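Local structure of purine nucleosidase, (IunH-1) (Sulfolobus solfataricus, 3T8J) at residues 35-40 against 77-82. The protein belongs to the nucleosidase clan of alpha/beta proteins and holds a sodium ion in this structure. Sequence-based numbering, arbitrary orientation.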
ATOM      1  N   GLU A  35      15.530  20.210  -6.058  1.00 18.24           N
ATOM      2  CA  GLU A  35      15.259  20.165  -4.606  1.00 18.40           C
ATOM      3  C   GLU A  35      16.055  19.048  -3.937  1.00 18.36           C
ATOM      4  O   GLU A  35      16.319  17.983  -4.563  1.00 17.91           O
ATOM      5  CB  GLU A  35      13.740  19.986  -4.334  1.00 18.50           C
ATOM      6  CG  GLU A  35      13.210  18.556  -4.389  1.00 17.79           C
ATOM      7  CD  GLU A  35      13.001  17.986  -5.790  1.00 19.16           C
ATOM      8  OE1 GLU A  35      12.945  18.769  -6.760  1.00 19.92           O
ATOM      9  OE2 GLU A  35      12.844  16.731  -5.884  1.00 18.79           O
ATOM     10  N   GLY A  36      16.402  19.238  -2.676  1.00 19.33           N
ATOM     11  CA  GLY A  36      17.023  18.180  -1.883  1.00 19.10           C
ATOM     12  C   GLY A  36      17.663  18.707  -0.607  1.00 20.48           C
ATOM     13  O   GLY A  36      16.970  19.071   0.322  1.00 21.37           O
ATOM     14  N   ASN A  37      18.978  18.647  -0.563  1.00 20.61           N
ATOM     15  CA  ASN A  37      19.751  18.829   0.664  1.00 21.36           C
ATOM     16  C   ASN A  37      19.402  20.082   1.469  1.00 22.12           C
ATOM     17  O   ASN A  37      19.281  20.002   2.694  1.00 22.85           O
ATOM     18  CB  ASN A  37      21.242  18.931   0.336  1.00 21.77           C
ATOM     19  CG  ASN A  37      21.893  17.592   0.013  1.00 23.92           C
ATOM     20  OD1 ASN A  37      21.558  16.551   0.590  1.00 25.20           O
ATOM     21  ND2 ASN A  37      22.877  17.633  -0.874  1.00 25.40           N
ATOM     22  N   ILE A  38      19.306  21.229   0.806  1.00 22.33           N
ATOM     23  CA  ILE A  38      19.064  22.500   1.534  1.00 23.10           C
ATOM     24  C   ILE A  38      18.066  23.383   0.771  1.00 24.04           C
ATOM     25  O   ILE A  38      17.622  23.036  -0.330  1.00 22.94           O
ATOM     26  CB  ILE A  38      20.382  23.281   1.802  1.00 25.67           C
ATOM     27  CG1 ILE A  38      20.949  23.837   0.491  1.00 23.45           C
ATOM     28  CG2 ILE A  38      21.394  22.423   2.552  1.00 26.16           C
ATOM     29  CD1 ILE A  38      22.054  24.853   0.679  1.00 27.22           C
ATOM     30  N   SER A  39      17.736  24.539   1.309  1.00 24.06           N
ATOM     31  CA  SER A  39      16.820  25.460   0.647  1.00 25.29           C
ATOM     32  C   SER A  39      17.193  25.650  -0.826  1.00 23.54           C
ATOM     33  O   SER A  39      18.349  25.939  -1.180  1.00 23.37           O
ATOM     34  CB  SER A  39      16.810  26.808   1.374  1.00 28.20           C
ATOM     35  OG  SER A  39      16.676  27.895   0.480  1.00 35.90           O
ATOM     36  N   TYR A  40      16.192  25.482  -1.680  1.00 23.48           N
ATOM     37  CA  TYR A  40      16.404  25.480  -3.140  1.00 22.51           C
ATOM     38  C   TYR A  40      17.081  26.764  -3.651  1.00 23.34           C
ATOM     39  O   TYR A  40      18.021  26.697  -4.445  1.00 23.33           O
ATOM     40  CB  TYR A  40      15.059  25.238  -3.827  1.00 22.38           C
ATOM     41  CG  TYR A  40      14.987  25.423  -5.330  1.00 22.46           C
ATOM     42  CD1 TYR A  40      15.192  24.365  -6.194  1.00 22.51           C
ATOM     43  CD2 TYR A  40      14.653  26.656  -5.871  1.00 23.08           C
ATOM     44  CE1 TYR A  40      15.086  24.563  -7.576  1.00 23.56           C
ATOM     45  CE2 TYR A  40      14.532  26.851  -7.236  1.00 25.59           C
ATOM     46  CZ  TYR A  40      14.738  25.803  -8.075  1.00 24.52           C
ATOM     47  OH  TYR A  40      14.565  26.050  -9.443  1.00 25.52           O
ATOM     48  N   LYS A  77      20.518  20.245   8.881  1.00 25.17           N
ATOM     49  CA  LYS A  77      21.217  19.697  10.057  1.00 26.50           C
ATOM     50  C   LYS A  77      22.463  18.893   9.636  1.00 26.93           C
ATOM     51  O   LYS A  77      23.462  18.822  10.363  1.00 28.66           O
ATOM     52  CB  LYS A  77      20.275  18.864  10.944  1.00 27.15           C
ATOM     53  CG  LYS A  77      19.795  17.533  10.340  1.00 26.61           C
ATOM     54  CD  LYS A  77      18.824  16.810  11.245  1.00 27.31           C
ATOM     55  CE  LYS A  77      18.282  15.517  10.640  1.00 27.76           C
ATOM     56  NZ  LYS A  77      17.359  14.838  11.628  1.00 29.04           N
ATOM     57  N   VAL A  78      22.380  18.248   8.462  1.00 25.33           N
ATOM     58  CA  VAL A  78      23.451  17.407   7.976  1.00 25.98           C
ATOM     59  C   VAL A  78      24.558  18.230   7.314  1.00 25.75           C
ATOM     60  O   VAL A  78      25.742  17.965   7.535  1.00 27.56           O
ATOM     61  CB  VAL A  78      22.885  16.369   6.943  1.00 24.87           C
ATOM     62  CG1 VAL A  78      24.021  15.543   6.309  1.00 25.97           C
ATOM     63  CG2 VAL A  78      21.834  15.430   7.583  1.00 25.90           C
ATOM     64  N   HIS A  79      24.181  19.214   6.500  1.00 30.89           N
ATOM     65  CA  HIS A  79      25.128  19.937   5.617  1.00 31.01           C
ATOM     66  C   HIS A  79      25.399  21.385   6.026  1.00 33.79           C
ATOM     67  O   HIS A  79      26.223  22.046   5.400  1.00 35.75           O
ATOM     68  CB  HIS A  79      24.615  19.950   4.161  1.00 29.06           C
ATOM     69  CG  HIS A  79      24.364  18.589   3.595  1.00 29.17           C
ATOM     70  ND1 HIS A  79      25.377  17.794   3.096  1.00 28.23           N
ATOM     71  CD2 HIS A  79      23.223  17.873   3.463  1.00 29.74           C
ATOM     72  CE1 HIS A  79      24.868  16.645   2.684  1.00 29.91           C
ATOM     73  NE2 HIS A  79      23.562  16.661   2.906  1.00 31.22           N
ATOM     74  N   GLY A  80      24.715  21.878   7.046  1.00 33.72           N
ATOM     75  CA  GLY A  80      24.734  23.310   7.393  1.00 35.35           C
ATOM     76  C   GLY A  80      23.676  24.097   6.635  1.00 34.23           C
ATOM     77  O   GLY A  80      23.207  23.666   5.582  1.00 32.31           O
ATOM     78  N   LYS A  81      23.312  25.279   7.146  1.00 36.32           N
ATOM     79  CA  LYS A  81      22.288  26.094   6.476  1.00 36.98           C
ATOM     80  C   LYS A  81      22.637  26.400   5.028  1.00 34.90           C
ATOM     81  O   LYS A  81      21.747  26.482   4.170  1.00 35.68           O
ATOM     82  CB  LYS A  81      22.009  27.410   7.227  1.00 40.43           C
ATOM     83  CG  LYS A  81      20.786  28.178   6.653  1.00 43.35           C
ATOM     84  CD  LYS A  81      20.436  29.408   7.507  1.00 50.03           C
ATOM     85  CE  LYS A  81      19.237  30.202   6.947  1.00 51.41           C
ATOM     86  NZ  LYS A  81      17.925  29.639   7.392  1.00 55.57           N
ATOM     87  N   GLY A  82      23.924  26.580   4.737  1.00 32.70           N
ATOM     88  CA  GLY A  82      24.351  26.954   3.408  1.00 31.18           C
ATOM     89  C   GLY A  82      24.834  25.766   2.593  1.00 28.62           C
ATOM     90  O   GLY A  82      25.334  25.934   1.483  1.00 28.76           O
TER
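Asn37 and His79 cross obliquely, the amide and imidazole planes inclined at 46°, which rules out a flat stack. Asn37 ND2 lies 3.9 Å above the ring plane of His79, over the rim of one face, and Val78 CG1 lies over the opposite face. The amide oxygen OD1 of Asn37 sits 3.1 Å from NE2 of His79, beyond the rim and tilted out of the ring plane. In both residues CG is anti to the carbonyl carbon (chi1 -77° for Asn37), which brings amide and ring together. ND1 of His79 is hydrogen-bonded to OE1 of Glu12, which limits rotation of the ring.

Ile38 lays its methyls against the backbone carbonyls of 80-82. With chi1 at 70°, CG1 lies between the backbone N and carbonyl carbon; CD1 of Ile38 reaches Gly82 C at 3.5 Å, while CG2 of Ile38 packs 3.7 Å from Gly80 O. Gly80, with positive phi, turns the chain out of helix 76-79.

Asn37 N is hydrogen-bonded to OD1 of Asp9, a sodium ligand, placing this loop in the metal's second shell, at the end of the largely parallel sheet of the nucleosidase fold. The contact joins the loop between strand 27-33 and helix 40-53 to the end of helix 76-79, where Tyr221 of helix 209-227 meets the His79 ring.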